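Local coordinates for protein putative aminooxidase (PDB 2BA9) that isomerises polyunsaturated fatty acids, producing conjugated linoleic acid, and binds FAD, at residues D75-K80 / E210-T215; A21-E26 / Q71-R76; P49-R54 / H322-T327. All coordinates share one frame; numbering follows the deposited sequence.

Contact 1: D75-K80 / E210-T215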
ATOM      1  N   ASP A  75      14.387   4.460 -14.172  1.00 25.50           N
ATOM      2  CA  ASP A  75      15.114   4.591 -15.444  1.00 24.62           C
ATOM      3  C   ASP A  75      14.691   5.886 -16.133  1.00 24.02           C
ATOM      4  O   ASP A  75      15.509   6.604 -16.727  1.00 23.46           O
ATOM      5  CB  ASP A  75      14.818   3.439 -16.411  1.00 24.41           C
ATOM      6  CG  ASP A  75      15.307   2.088 -15.924  1.00 24.39           C
ATOM      7  OD1 ASP A  75      16.167   2.011 -15.016  1.00 24.61           O
ATOM      8  OD2 ASP A  75      14.814   1.085 -16.482  1.00 22.68           O
ATOM      9  N   ARG A  76      13.394   6.160 -16.061  1.00 23.78           N
ATOM     10  CA  ARG A  76      12.811   7.348 -16.686  1.00 23.62           C
ATOM     11  C   ARG A  76      13.197   8.648 -15.975  1.00 23.40           C
ATOM     12  O   ARG A  76      13.392   9.688 -16.617  1.00 23.73           O
ATOM     13  CB  ARG A  76      11.289   7.203 -16.721  1.00 23.76           C
ATOM     14  CG  ARG A  76      10.628   8.164 -17.667  1.00 24.04           C
ATOM     15  CD  ARG A  76       9.142   7.985 -17.704  1.00 23.53           C
ATOM     16  NE  ARG A  76       8.521   9.207 -18.188  1.00 23.24           N
ATOM     17  CZ  ARG A  76       7.986   9.396 -19.389  1.00 24.29           C
ATOM     18  NH1 ARG A  76       7.927   8.419 -20.295  1.00 24.07           N
ATOM     19  NH2 ARG A  76       7.483  10.592 -19.673  1.00 24.15           N
ATOM     20  N   THR A  77      13.328   8.597 -14.656  1.00 23.16           N
ATOM     21  CA  THR A  77      13.556   9.819 -13.859  1.00 23.49           C
ATOM     22  C   THR A  77      15.032  10.087 -13.534  1.00 23.71           C
ATOM     23  O   THR A  77      15.406  11.220 -13.210  1.00 23.97           O
ATOM     24  CB  THR A  77      12.800   9.753 -12.526  1.00 23.45           C
ATOM     25  OG1 THR A  77      13.251   8.618 -11.783  1.00 24.19           O
ATOM     26  CG2 THR A  77      11.282   9.655 -12.742  1.00 22.86           C
ATOM     27  N   GLY A  78      15.855   9.044 -13.607  1.00 24.09           N
ATOM     28  CA  GLY A  78      17.266   9.128 -13.229  1.00 24.58           C
ATOM     29  C   GLY A  78      17.522   8.868 -11.756  1.00 25.06           C
ATOM     30  O   GLY A  78      18.639   8.994 -11.284  1.00 24.75           O
ATOM     31  N   ASP A  79      16.485   8.489 -11.016  1.00 26.17           N
ATOM     32  CA  ASP A  79      16.613   8.278  -9.583  1.00 26.44           C
ATOM     33  C   ASP A  79      17.326   6.962  -9.314  1.00 26.84           C
ATOM     34  O   ASP A  79      17.302   6.052 -10.143  1.00 27.39           O
ATOM     35  CB  ASP A  79      15.238   8.297  -8.915  1.00 26.51           C
ATOM     36  CG  ASP A  79      14.620   9.695  -8.887  1.00 26.88           C
ATOM     37  OD1 ASP A  79      15.071  10.537  -8.092  1.00 28.11           O
ATOM     38  OD2 ASP A  79      13.667   9.945  -9.639  1.00 27.03           O
ATOM     39  N   LYS A  80      17.965   6.879  -8.153  1.00 27.09           N
ATOM     40  CA  LYS A  80      18.728   5.703  -7.762  1.00 27.34           C
ATOM     41  C   LYS A  80      18.288   5.271  -6.384  1.00 27.30           C
ATOM     42  O   LYS A  80      17.843   6.089  -5.575  1.00 27.12           O
ATOM     43  CB  LYS A  80      20.239   6.005  -7.712  1.00 27.27           C
ATOM     44  CG  LYS A  80      20.798   6.776  -8.896  1.00 28.36           C
ATOM     45  CD  LYS A  80      20.802   5.945 -10.164  1.00 29.86           C
ATOM     46  CE  LYS A  80      21.488   6.667 -11.313  1.00 30.08           C
ATOM     47  NZ  LYS A  80      21.410   5.865 -12.579  1.00 30.61           N
ATOM     48  N   GLU A 210       7.673  12.629  -7.615  1.00 25.35           N
ATOM     49  CA  GLU A 210       7.776  14.045  -7.954  1.00 25.11           C
ATOM     50  C   GLU A 210       8.510  14.183  -9.288  1.00 25.33           C
ATOM     51  O   GLU A 210       8.038  14.863 -10.195  1.00 26.06           O
ATOM     52  CB  GLU A 210       8.466  14.830  -6.833  1.00 25.16           C
ATOM     53  CG  GLU A 210       7.614  14.929  -5.591  1.00 24.80           C
ATOM     54  CD  GLU A 210       8.327  15.558  -4.401  1.00 24.39           C
ATOM     55  OE1 GLU A 210       9.545  15.345  -4.189  1.00 23.27           O
ATOM     56  OE2 GLU A 210       7.632  16.240  -3.640  1.00 25.89           O
ATOM     57  N   HIS A 211       9.624  13.474  -9.439  1.00 25.08           N
ATOM     58  CA  HIS A 211      10.396  13.544 -10.676  1.00 24.59           C
ATOM     59  C   HIS A 211       9.687  12.884 -11.868  1.00 24.20           C
ATOM     60  O   HIS A 211       9.764  13.382 -12.985  1.00 23.79           O
ATOM     61  CB  HIS A 211      11.760  12.916 -10.481  1.00 25.13           C
ATOM     62  CG  HIS A 211      12.540  13.514  -9.359  1.00 26.67           C
ATOM     63  ND1 HIS A 211      13.521  12.820  -8.688  1.00 27.12           N
ATOM     64  CD2 HIS A 211      12.462  14.731  -8.764  1.00 27.73           C
ATOM     65  CE1 HIS A 211      14.032  13.592  -7.746  1.00 27.90           C
ATOM     66  NE2 HIS A 211      13.404  14.754  -7.769  1.00 27.00           N
ATOM     67  N   LEU A 212       8.998  11.772 -11.634  1.00 23.66           N
ATOM     68  CA  LEU A 212       8.199  11.154 -12.684  1.00 23.38           C
ATOM     69  C   LEU A 212       7.186  12.149 -13.265  1.00 23.01           C
ATOM     70  O   LEU A 212       7.029  12.247 -14.489  1.00 22.67           O
ATOM     71  CB  LEU A 212       7.461   9.909 -12.163  1.00 23.34           C
ATOM     72  CG  LEU A 212       6.501   9.214 -13.150  1.00 22.65           C
ATOM     73  CD1 LEU A 212       7.218   8.765 -14.456  1.00 22.73           C
ATOM     74  CD2 LEU A 212       5.814   8.046 -12.469  1.00 20.58           C
ATOM     75  N   ASN A 213       6.492  12.837 -12.370  1.00 22.54           N
ATOM     76  CA  ASN A 213       5.543  13.887 -12.717  1.00 22.87           C
ATOM     77  C   ASN A 213       6.192  14.909 -13.630  1.00 22.67           C
ATOM     78  O   ASN A 213       5.657  15.232 -14.687  1.00 22.51           O
ATOM     79  CB  ASN A 213       5.032  14.570 -11.432  1.00 23.48           C
ATOM     80  CG  ASN A 213       3.870  15.535 -11.679  1.00 23.09           C
ATOM     81  OD1 ASN A 213       2.871  15.163 -12.288  1.00 23.00           O
ATOM     82  ND2 ASN A 213       3.989  16.767 -11.166  1.00 23.08           N
ATOM     83  N   ALA A 214       7.369  15.391 -13.227  1.00 23.06           N
ATOM     84  CA  ALA A 214       8.151  16.317 -14.038  1.00 22.88           C
ATOM     85  C   ALA A 214       8.446  15.780 -15.443  1.00 23.24           C
ATOM     86  O   ALA A 214       8.371  16.517 -16.404  1.00 22.78           O
ATOM     87  CB  ALA A 214       9.449  16.691 -13.324  1.00 22.96           C
ATOM     88  N   THR A 215       8.750  14.493 -15.571  1.00 23.99           N
ATOM     89  CA  THR A 215       9.082  13.921 -16.892  1.00 24.11           C
ATOM     90  C   THR A 215       7.868  13.736 -17.816  1.00 23.97           C
ATOM     91  O   THR A 215       8.030  13.513 -19.020  1.00 24.57           O
ATOM     92  CB  THR A 215       9.783  12.552 -16.756  1.00 23.88           C
ATOM     93  OG1 THR A 215       8.844  11.592 -16.271  1.00 24.83           O
ATOM     94  CG2 THR A 215      10.975  12.636 -15.811  1.00 23.25           C
TER
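D79 receives the imidazole of H211 with both carboxylate oxygens: H211 ND1 lies 2.8 Å from D79 OD1 and 3.0 Å from D79 OD2. Both oxygens use their syn lone pairs, and the ring and carboxylate planes differ by only 5°, so the N-H is shared within one common plane. D79 OD2 has a second donor, T77 OG1, 2.6 Å from D79 OD2, which arrives on the anti side. The T77 torsion (chi1 60°) that turns OG1 to the aspartate sends CG2 the other way, onto the backbone of H211 and L212, where it sits 3.3 Å from L212 N.

At the other end, R76 NE points almost straight (169°) at T215 OG1, 3.1 Å away and in the guanidinium plane. T215 OG1 in turn donates to L212 O, 2.6 Å away, so it both gives and accepts. A weak bond from R76 NH2 reaches T215 O, but the stronger partner of this nitrogen is E26. The positive phi of G78 ends helix 68-77 and brings D79 round to H211. The arrangement is a surface helix-helix packing, closed by a His-carboxylate hydrogen bond, within the flavin-containing amine oxidoreductase family region.

Contact 2: A21-E26 / Q71-R76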
ATOM      1  N   ALA A  21      -0.062   5.575 -14.599  1.00 24.45           N
ATOM      2  CA  ALA A  21      -1.054   5.474 -15.650  1.00 24.31           C
ATOM      3  C   ALA A  21      -0.707   6.479 -16.738  1.00 24.59           C
ATOM      4  O   ALA A  21      -0.717   6.155 -17.938  1.00 24.28           O
ATOM      5  CB  ALA A  21      -2.444   5.727 -15.090  1.00 23.89           C
ATOM      6  N   GLY A  22      -0.369   7.696 -16.309  1.00 24.44           N
ATOM      7  CA  GLY A  22       0.066   8.735 -17.238  1.00 24.80           C
ATOM      8  C   GLY A  22       1.314   8.342 -18.005  1.00 24.88           C
ATOM      9  O   GLY A  22       1.338   8.404 -19.238  1.00 25.01           O
ATOM     10  N   MET A  23       2.357   7.954 -17.270  1.00 24.79           N
ATOM     11  CA  MET A  23       3.622   7.475 -17.875  1.00 24.86           C
ATOM     12  C   MET A  23       3.399   6.440 -18.956  1.00 24.55           C
ATOM     13  O   MET A  23       3.951   6.549 -20.044  1.00 25.04           O
ATOM     14  CB  MET A  23       4.526   6.847 -16.810  1.00 24.75           C
ATOM     15  CG  MET A  23       5.771   6.141 -17.356  1.00 25.03           C
ATOM     16  SD  MET A  23       6.727   5.343 -16.065  1.00 25.85           S
ATOM     17  CE  MET A  23       7.795   4.239 -16.978  1.00 22.68           C
ATOM     18  N   TYR A  24       2.619   5.414 -18.649  1.00 24.32           N
ATOM     19  CA  TYR A  24       2.491   4.273 -19.565  1.00 24.25           C
ATOM     20  C   TYR A  24       1.506   4.521 -20.698  1.00 24.53           C
ATOM     21  O   TYR A  24       1.631   3.924 -21.780  1.00 24.20           O
ATOM     22  CB  TYR A  24       2.175   2.979 -18.801  1.00 24.47           C
ATOM     23  CG  TYR A  24       3.402   2.458 -18.073  1.00 24.93           C
ATOM     24  CD1 TYR A  24       4.464   1.881 -18.770  1.00 25.91           C
ATOM     25  CD2 TYR A  24       3.515   2.575 -16.697  1.00 26.22           C
ATOM     26  CE1 TYR A  24       5.612   1.433 -18.097  1.00 25.45           C
ATOM     27  CE2 TYR A  24       4.644   2.131 -16.023  1.00 25.38           C
ATOM     28  CZ  TYR A  24       5.682   1.565 -16.716  1.00 25.49           C
ATOM     29  OH  TYR A  24       6.781   1.146 -16.002  1.00 25.02           O
ATOM     30  N   LEU A  25       0.540   5.406 -20.472  1.00 24.51           N
ATOM     31  CA  LEU A  25      -0.321   5.858 -21.562  1.00 24.89           C
ATOM     32  C   LEU A  25       0.517   6.666 -22.552  1.00 25.13           C
ATOM     33  O   LEU A  25       0.492   6.402 -23.761  1.00 24.83           O
ATOM     34  CB  LEU A  25      -1.519   6.668 -21.037  1.00 24.94           C
ATOM     35  CG  LEU A  25      -2.685   5.804 -20.531  1.00 24.63           C
ATOM     36  CD1 LEU A  25      -3.658   6.596 -19.650  1.00 24.12           C
ATOM     37  CD2 LEU A  25      -3.425   5.167 -21.708  1.00 24.14           C
ATOM     38  N   GLU A  26       1.266   7.635 -22.022  1.00 25.12           N
ATOM     39  CA  GLU A  26       2.154   8.453 -22.836  1.00 25.26           C
ATOM     40  C   GLU A  26       3.023   7.558 -23.720  1.00 25.22           C
ATOM     41  O   GLU A  26       3.070   7.743 -24.934  1.00 25.18           O
ATOM     42  CB  GLU A  26       3.034   9.334 -21.950  1.00 25.19           C
ATOM     43  CG  GLU A  26       3.790  10.409 -22.713  1.00 25.78           C
ATOM     44  CD  GLU A  26       4.631  11.278 -21.804  1.00 25.10           C
ATOM     45  OE1 GLU A  26       4.058  11.956 -20.937  1.00 24.26           O
ATOM     46  OE2 GLU A  26       5.864  11.294 -21.976  1.00 24.11           O
ATOM     47  N   GLN A  71      11.541   0.002 -10.985  1.00 25.01           N
ATOM     48  CA  GLN A  71      12.824   0.134 -11.685  1.00 25.08           C
ATOM     49  C   GLN A  71      12.657   0.871 -13.011  1.00 25.44           C
ATOM     50  O   GLN A  71      13.471   1.737 -13.354  1.00 25.87           O
ATOM     51  CB  GLN A  71      13.479  -1.223 -11.932  1.00 25.31           C
ATOM     52  CG  GLN A  71      14.851  -1.125 -12.606  1.00 25.12           C
ATOM     53  CD  GLN A  71      15.830  -0.301 -11.803  1.00 24.96           C
ATOM     54  OE1 GLN A  71      16.215  -0.686 -10.700  1.00 26.29           O
ATOM     55  NE2 GLN A  71      16.237   0.848 -12.347  1.00 25.21           N
ATOM     56  N   GLU A  72      11.605   0.540 -13.751  1.00 25.86           N
ATOM     57  CA  GLU A  72      11.297   1.249 -15.009  1.00 26.11           C
ATOM     58  C   GLU A  72      11.052   2.751 -14.798  1.00 26.25           C
ATOM     59  O   GLU A  72      11.428   3.586 -15.649  1.00 25.31           O
ATOM     60  CB  GLU A  72      10.078   0.639 -15.686  1.00 26.21           C
ATOM     61  CG  GLU A  72      10.372  -0.575 -16.538  1.00 27.68           C
ATOM     62  CD  GLU A  72       9.112  -1.141 -17.148  1.00 29.31           C
ATOM     63  OE1 GLU A  72       8.207  -0.352 -17.495  1.00 29.34           O
ATOM     64  OE2 GLU A  72       9.018  -2.378 -17.268  1.00 33.03           O
ATOM     65  N   ILE A  73      10.409   3.069 -13.674  1.00 26.28           N
ATOM     66  CA  ILE A  73      10.132   4.444 -13.284  1.00 26.68           C
ATOM     67  C   ILE A  73      11.428   5.178 -12.985  1.00 27.09           C
ATOM     68  O   ILE A  73      11.621   6.292 -13.474  1.00 28.09           O
ATOM     69  CB  ILE A  73       9.165   4.529 -12.062  1.00 26.52           C
ATOM     70  CG1 ILE A  73       7.770   4.029 -12.446  1.00 26.98           C
ATOM     71  CG2 ILE A  73       9.067   5.956 -11.541  1.00 26.14           C
ATOM     72  CD1 ILE A  73       6.787   3.948 -11.276  1.00 26.94           C
ATOM     73  N   MET A  74      12.330   4.559 -12.212  1.00 27.22           N
ATOM     74  CA  MET A  74      13.646   5.164 -11.926  1.00 26.72           C
ATOM     75  C   MET A  74      14.492   5.377 -13.206  1.00 26.21           C
ATOM     76  O   MET A  74      15.238   6.356 -13.305  1.00 26.12           O
ATOM     77  CB  MET A  74      14.441   4.322 -10.908  1.00 26.88           C
ATOM     78  CG  MET A  74      13.852   4.284  -9.497  1.00 27.31           C
ATOM     79  SD  MET A  74      14.952   3.509  -8.278  1.00 28.40           S
ATOM     80  CE  MET A  74      14.579   1.775  -8.534  1.00 26.81           C
ATOM     81  N   ASP A  75      14.387   4.460 -14.172  1.00 25.50           N
ATOM     82  CA  ASP A  75      15.114   4.591 -15.444  1.00 24.62           C
ATOM     83  C   ASP A  75      14.691   5.886 -16.133  1.00 24.02           C
ATOM     84  O   ASP A  75      15.509   6.604 -16.727  1.00 23.46           O
ATOM     85  CB  ASP A  75      14.818   3.439 -16.411  1.00 24.41           C
ATOM     86  CG  ASP A  75      15.307   2.088 -15.924  1.00 24.39           C
ATOM     87  OD1 ASP A  75      16.167   2.011 -15.016  1.00 24.61           O
ATOM     88  OD2 ASP A  75      14.814   1.085 -16.482  1.00 22.68           O
ATOM     89  N   ARG A  76      13.394   6.160 -16.061  1.00 23.78           N
ATOM     90  CA  ARG A  76      12.811   7.348 -16.686  1.00 23.62           C
ATOM     91  C   ARG A  76      13.197   8.648 -15.975  1.00 23.40           C
ATOM     92  O   ARG A  76      13.392   9.688 -16.617  1.00 23.73           O
ATOM     93  CB  ARG A  76      11.289   7.203 -16.721  1.00 23.76           C
ATOM     94  CG  ARG A  76      10.628   8.164 -17.667  1.00 24.04           C
ATOM     95  CD  ARG A  76       9.142   7.985 -17.704  1.00 23.53           C
ATOM     96  NE  ARG A  76       8.521   9.207 -18.188  1.00 23.24           N
ATOM     97  CZ  ARG A  76       7.986   9.396 -19.389  1.00 24.29           C
ATOM     98  NH1 ARG A  76       7.927   8.419 -20.295  1.00 24.07           N
ATOM     99  NH2 ARG A  76       7.483  10.592 -19.673  1.00 24.15           N
TER
HETATM  100  O   HOH W   1       7.040   9.241 -23.092  1.00 30.00           O
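M23 runs out from helix 16-28 alongside the aliphatic part of R76 on helix 68-77, the two chains sliding past each other in opposite directions. Both are extended: with CG of M23 anti to the backbone N (chi1 172°) and the chain straight beyond, the thioether is carried across the gap, and M23 CG lies 3.9 Å from R76 CD. The M23 side chain crosses that of I73 obliquely, with SD 4.0 Å from I73 CG1, while CE comes up against the E72 carbonyl oxygen.

On one flank, Y24 meets E72 at about a right angle. Its hydroxyl donates to the carboxylate, OH to E72 OE1 2.6 Å, in the plane of the ring but from above that of the carboxylate; the two planes are steeply inclined. M23 CG covers one face of this ring, over its centre.

On the other flank, E26 and R76 form a salt bridge, R76 NH2 to E26 OE2 2.9 Å. The oxygen lies in the guanidinium plane, yet the carboxylate is turned 69° from it, and one nitrogen meets one oxygen directly. Water 1 completes the link, donating to E26 OE2 (2.6 Å) and accepting from R76 NH1 (3.0 Å). E26 OE1 is taken by Y33 OH and the backbone N of E217.

With axes 12.0 Å apart at 73°, the helices are bridged by long side chains, and L212 of helix 204-215 packs on M23, I73 and R76. A GxGxxG pattern spans the turn after strand 9-12 and the start of helix 16-28, consistent with the dinucleotide-binding strand-turn-helix of a Rossmann-type FAD-binding fold.

Contact 3: P49-R54 / H322-T327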
ATOM      1  N   PRO A  49       8.283  14.448   3.835  1.00 25.67           N
ATOM      2  CA  PRO A  49       8.558  15.834   4.213  1.00 25.43           C
ATOM      3  C   PRO A  49       9.949  16.081   4.789  1.00 25.19           C
ATOM      4  O   PRO A  49      10.681  15.149   5.109  1.00 24.83           O
ATOM      5  CB  PRO A  49       7.487  16.140   5.271  1.00 25.42           C
ATOM      6  CG  PRO A  49       6.607  14.917   5.359  1.00 24.94           C
ATOM      7  CD  PRO A  49       7.407  13.788   4.817  1.00 25.73           C
ATOM      8  N   ASN A  50      10.273  17.360   4.931  1.00 24.74           N
ATOM      9  CA  ASN A  50      11.595  17.794   5.329  1.00 24.44           C
ATOM     10  C   ASN A  50      11.663  18.100   6.827  1.00 24.08           C
ATOM     11  O   ASN A  50      10.688  18.567   7.432  1.00 24.15           O
ATOM     12  CB  ASN A  50      12.006  19.050   4.555  1.00 24.14           C
ATOM     13  CG  ASN A  50      12.057  18.843   3.059  1.00 23.97           C
ATOM     14  OD1 ASN A  50      13.117  18.567   2.504  1.00 25.49           O
ATOM     15  ND2 ASN A  50      10.924  19.019   2.390  1.00 23.60           N
ATOM     16  N   TYR A  51      12.832  17.846   7.406  1.00 24.05           N
ATOM     17  CA  TYR A  51      13.138  18.253   8.769  1.00 23.97           C
ATOM     18  C   TYR A  51      14.648  18.332   8.917  1.00 24.19           C
ATOM     19  O   TYR A  51      15.325  17.356   8.674  1.00 23.74           O
ATOM     20  CB  TYR A  51      12.579  17.267   9.795  1.00 23.79           C
ATOM     21  CG  TYR A  51      12.774  17.727  11.241  1.00 23.67           C
ATOM     22  CD1 TYR A  51      12.030  18.787  11.754  1.00 24.08           C
ATOM     23  CD2 TYR A  51      13.689  17.108  12.081  1.00 23.41           C
ATOM     24  CE1 TYR A  51      12.191  19.224  13.058  1.00 24.45           C
ATOM     25  CE2 TYR A  51      13.859  17.543  13.416  1.00 24.75           C
ATOM     26  CZ  TYR A  51      13.109  18.607  13.887  1.00 24.48           C
ATOM     27  OH  TYR A  51      13.238  19.057  15.184  1.00 23.54           O
ATOM     28  N   HIS A  52      15.145  19.495   9.338  1.00 24.89           N
ATOM     29  CA  HIS A  52      16.572  19.743   9.540  1.00 25.98           C
ATOM     30  C   HIS A  52      17.433  19.268   8.361  1.00 26.33           C
ATOM     31  O   HIS A  52      18.371  18.496   8.543  1.00 27.14           O
ATOM     32  CB  HIS A  52      17.044  19.105  10.862  1.00 26.18           C
ATOM     33  CG  HIS A  52      16.642  19.869  12.092  1.00 26.85           C
ATOM     34  ND1 HIS A  52      17.120  19.558  13.350  1.00 28.18           N
ATOM     35  CD2 HIS A  52      15.825  20.938  12.256  1.00 28.19           C
ATOM     36  CE1 HIS A  52      16.594  20.383  14.239  1.00 27.07           C
ATOM     37  NE2 HIS A  52      15.812  21.238  13.601  1.00 27.53           N
ATOM     38  N   GLY A  53      17.090  19.717   7.155  1.00 26.16           N
ATOM     39  CA  GLY A  53      17.932  19.499   5.975  1.00 26.10           C
ATOM     40  C   GLY A  53      17.824  18.140   5.299  1.00 26.28           C
ATOM     41  O   GLY A  53      18.519  17.882   4.322  1.00 26.06           O
ATOM     42  N   ARG A  54      16.966  17.263   5.815  1.00 26.49           N
ATOM     43  CA  ARG A  54      16.818  15.913   5.268  1.00 27.08           C
ATOM     44  C   ARG A  54      15.346  15.532   5.314  1.00 26.82           C
ATOM     45  O   ARG A  54      14.563  16.132   6.045  1.00 26.47           O
ATOM     46  CB  ARG A  54      17.657  14.884   6.055  1.00 27.86           C
ATOM     47  CG  ARG A  54      19.164  15.167   6.044  1.00 29.75           C
ATOM     48  CD  ARG A  54      20.022  13.974   6.440  1.00 31.37           C
ATOM     49  NE  ARG A  54      20.271  13.924   7.874  1.00 34.38           N
ATOM     50  CZ  ARG A  54      21.181  13.150   8.475  1.00 35.79           C
ATOM     51  NH1 ARG A  54      21.974  12.343   7.767  1.00 36.20           N
ATOM     52  NH2 ARG A  54      21.305  13.196   9.799  1.00 36.43           N
ATOM     53  N   HIS A 322      18.773  13.714  17.023  1.00 25.99           N
ATOM     54  CA  HIS A 322      17.714  14.709  17.062  1.00 26.06           C
ATOM     55  C   HIS A 322      16.863  14.643  15.795  1.00 26.15           C
ATOM     56  O   HIS A 322      16.080  15.566  15.531  1.00 27.08           O
ATOM     57  CB  HIS A 322      18.316  16.106  17.239  1.00 26.27           C
ATOM     58  CG  HIS A 322      19.205  16.222  18.435  1.00 26.65           C
ATOM     59  ND1 HIS A 322      18.778  15.916  19.708  1.00 28.98           N
ATOM     60  CD2 HIS A 322      20.500  16.592  18.550  1.00 27.75           C
ATOM     61  CE1 HIS A 322      19.772  16.094  20.559  1.00 27.79           C
ATOM     62  NE2 HIS A 322      20.825  16.514  19.883  1.00 28.34           N
ATOM     63  N   GLN A 323      17.015  13.562  15.022  1.00 25.33           N
ATOM     64  CA  GLN A 323      16.192  13.337  13.821  1.00 25.07           C
ATOM     65  C   GLN A 323      14.917  12.546  14.123  1.00 24.89           C
ATOM     66  O   GLN A 323      14.727  12.030  15.236  1.00 24.25           O
ATOM     67  CB  GLN A 323      17.001  12.627  12.711  1.00 24.88           C
ATOM     68  CG  GLN A 323      17.610  13.582  11.686  1.00 23.81           C
ATOM     69  CD  GLN A 323      16.575  14.313  10.843  1.00 23.60           C
ATOM     70  OE1 GLN A 323      15.403  13.911  10.775  1.00 21.46           O
ATOM     71  NE2 GLN A 323      17.011  15.390  10.167  1.00 22.25           N
ATOM     72  N   ILE A 324      14.060  12.440  13.103  1.00 25.06           N
ATOM     73  CA  ILE A 324      12.737  11.840  13.251  1.00 24.52           C
ATOM     74  C   ILE A 324      12.767  10.324  13.318  1.00 24.94           C
ATOM     75  O   ILE A 324      13.453   9.658  12.530  1.00 24.75           O
ATOM     76  CB  ILE A 324      11.789  12.274  12.102  1.00 24.57           C
ATOM     77  CG1 ILE A 324      11.563  13.794  12.131  1.00 24.54           C
ATOM     78  CG2 ILE A 324      10.432  11.588  12.205  1.00 23.96           C
ATOM     79  CD1 ILE A 324      10.917  14.289  13.415  1.00 24.82           C
ATOM     80  N   ILE A 325      12.010   9.794  14.279  1.00 24.93           N
ATOM     81  CA  ILE A 325      11.740   8.373  14.402  1.00 25.00           C
ATOM     82  C   ILE A 325      10.236   8.254  14.248  1.00 25.54           C
ATOM     83  O   ILE A 325       9.488   8.879  15.005  1.00 25.57           O
ATOM     84  CB  ILE A 325      12.134   7.840  15.801  1.00 24.52           C
ATOM     85  CG1 ILE A 325      13.638   8.023  16.062  1.00 24.79           C
ATOM     86  CG2 ILE A 325      11.691   6.406  15.966  1.00 24.45           C
ATOM     87  CD1 ILE A 325      14.580   7.113  15.276  1.00 23.04           C
ATOM     88  N   THR A 326       9.783   7.500  13.254  1.00 25.92           N
ATOM     89  CA  THR A 326       8.349   7.371  13.021  1.00 26.23           C
ATOM     90  C   THR A 326       7.847   6.075  13.674  1.00 25.97           C
ATOM     91  O   THR A 326       8.566   5.066  13.730  1.00 25.32           O
ATOM     92  CB  THR A 326       7.971   7.431  11.502  1.00 26.81           C
ATOM     93  OG1 THR A 326       8.796   6.539  10.747  1.00 27.13           O
ATOM     94  CG2 THR A 326       8.116   8.852  10.950  1.00 26.75           C
ATOM     95  N   THR A 327       6.617   6.132  14.177  1.00 26.04           N
ATOM     96  CA  THR A 327       5.955   5.000  14.813  1.00 25.91           C
ATOM     97  C   THR A 327       4.721   4.636  14.015  1.00 26.60           C
ATOM     98  O   THR A 327       4.129   5.497  13.343  1.00 26.96           O
ATOM     99  CB  THR A 327       5.510   5.319  16.264  1.00 25.65           C
ATOM    100  OG1 THR A 327       4.381   6.198  16.232  1.00 24.05           O
ATOM    101  CG2 THR A 327       6.643   5.948  17.079  1.00 25.63           C
TER
HETATM  102  O   HOH W   2      15.236  17.936  16.531  1.00 24.07           O
HETATM  103  O   HOH W   3      14.517  13.817   8.208  1.00 19.11           O
HETATM  104  O   HOH W   4      19.910  15.811  10.499  1.00 27.05           O
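Y51 opens a type I' beta turn, Y51 to R54, that joins the two short strands of a beta hairpin, and this hairpin packs on the segment leading into strand 325-330 of the large mixed sheet.

Apolar contact comes from the Y51 ring, which I324 crosses at about a right angle: I324 CG1 is 3.9 Å from Y51 CD2, and CD1 lies over one face near the rim. The opposite face carries the imidazole of H52, so the phenol is held between the two side chains. Around I324 and Y51, L287 of strand 277-288 and I363 of strand 359-373 complete the packing.

Water-mediated bonds make up a second group. Water 2 joins Y51 OH to H322 O, water 3 donates to Q323 OE1 and weakly to R54 O, and water 4 accepts from both R54 NH2 and Q323 NE2. R54 also forms a salt bridge with D319 and a cation-pi interaction with W317.

The direct polar contact belongs to Q323, whose chain bends at chi2 (-66°) to bring its amide back to the hairpin. OE1 accepts from I324 N, 3.1 Å away, fixing the amide's rotation. Q323 NE2 then reaches Y51 O at 3.0 Å, from the face of that carbonyl opposite R54 N.

Contacts 1 and 2 form one continuous cluster, their centres 8 Å apart, because both use helix 68-77 and share R76, which ties that helix to helices 16-28 and 204-215. L212 of contact 1 touches contact 2 as well, its CD1 3.8 Å from M23 SD. The FAD lies near this cluster, about 10 Å from the side chains of L212 and I73, so neither is in direct contact with it. Contact 3 stands apart, about 23 Å centre to centre from contact 1 and 29 Å from contact 2, with the I324 side chain about 12 Å from the FAD. In sequence, contact 1 is nested inside the loop that contact 3 closes.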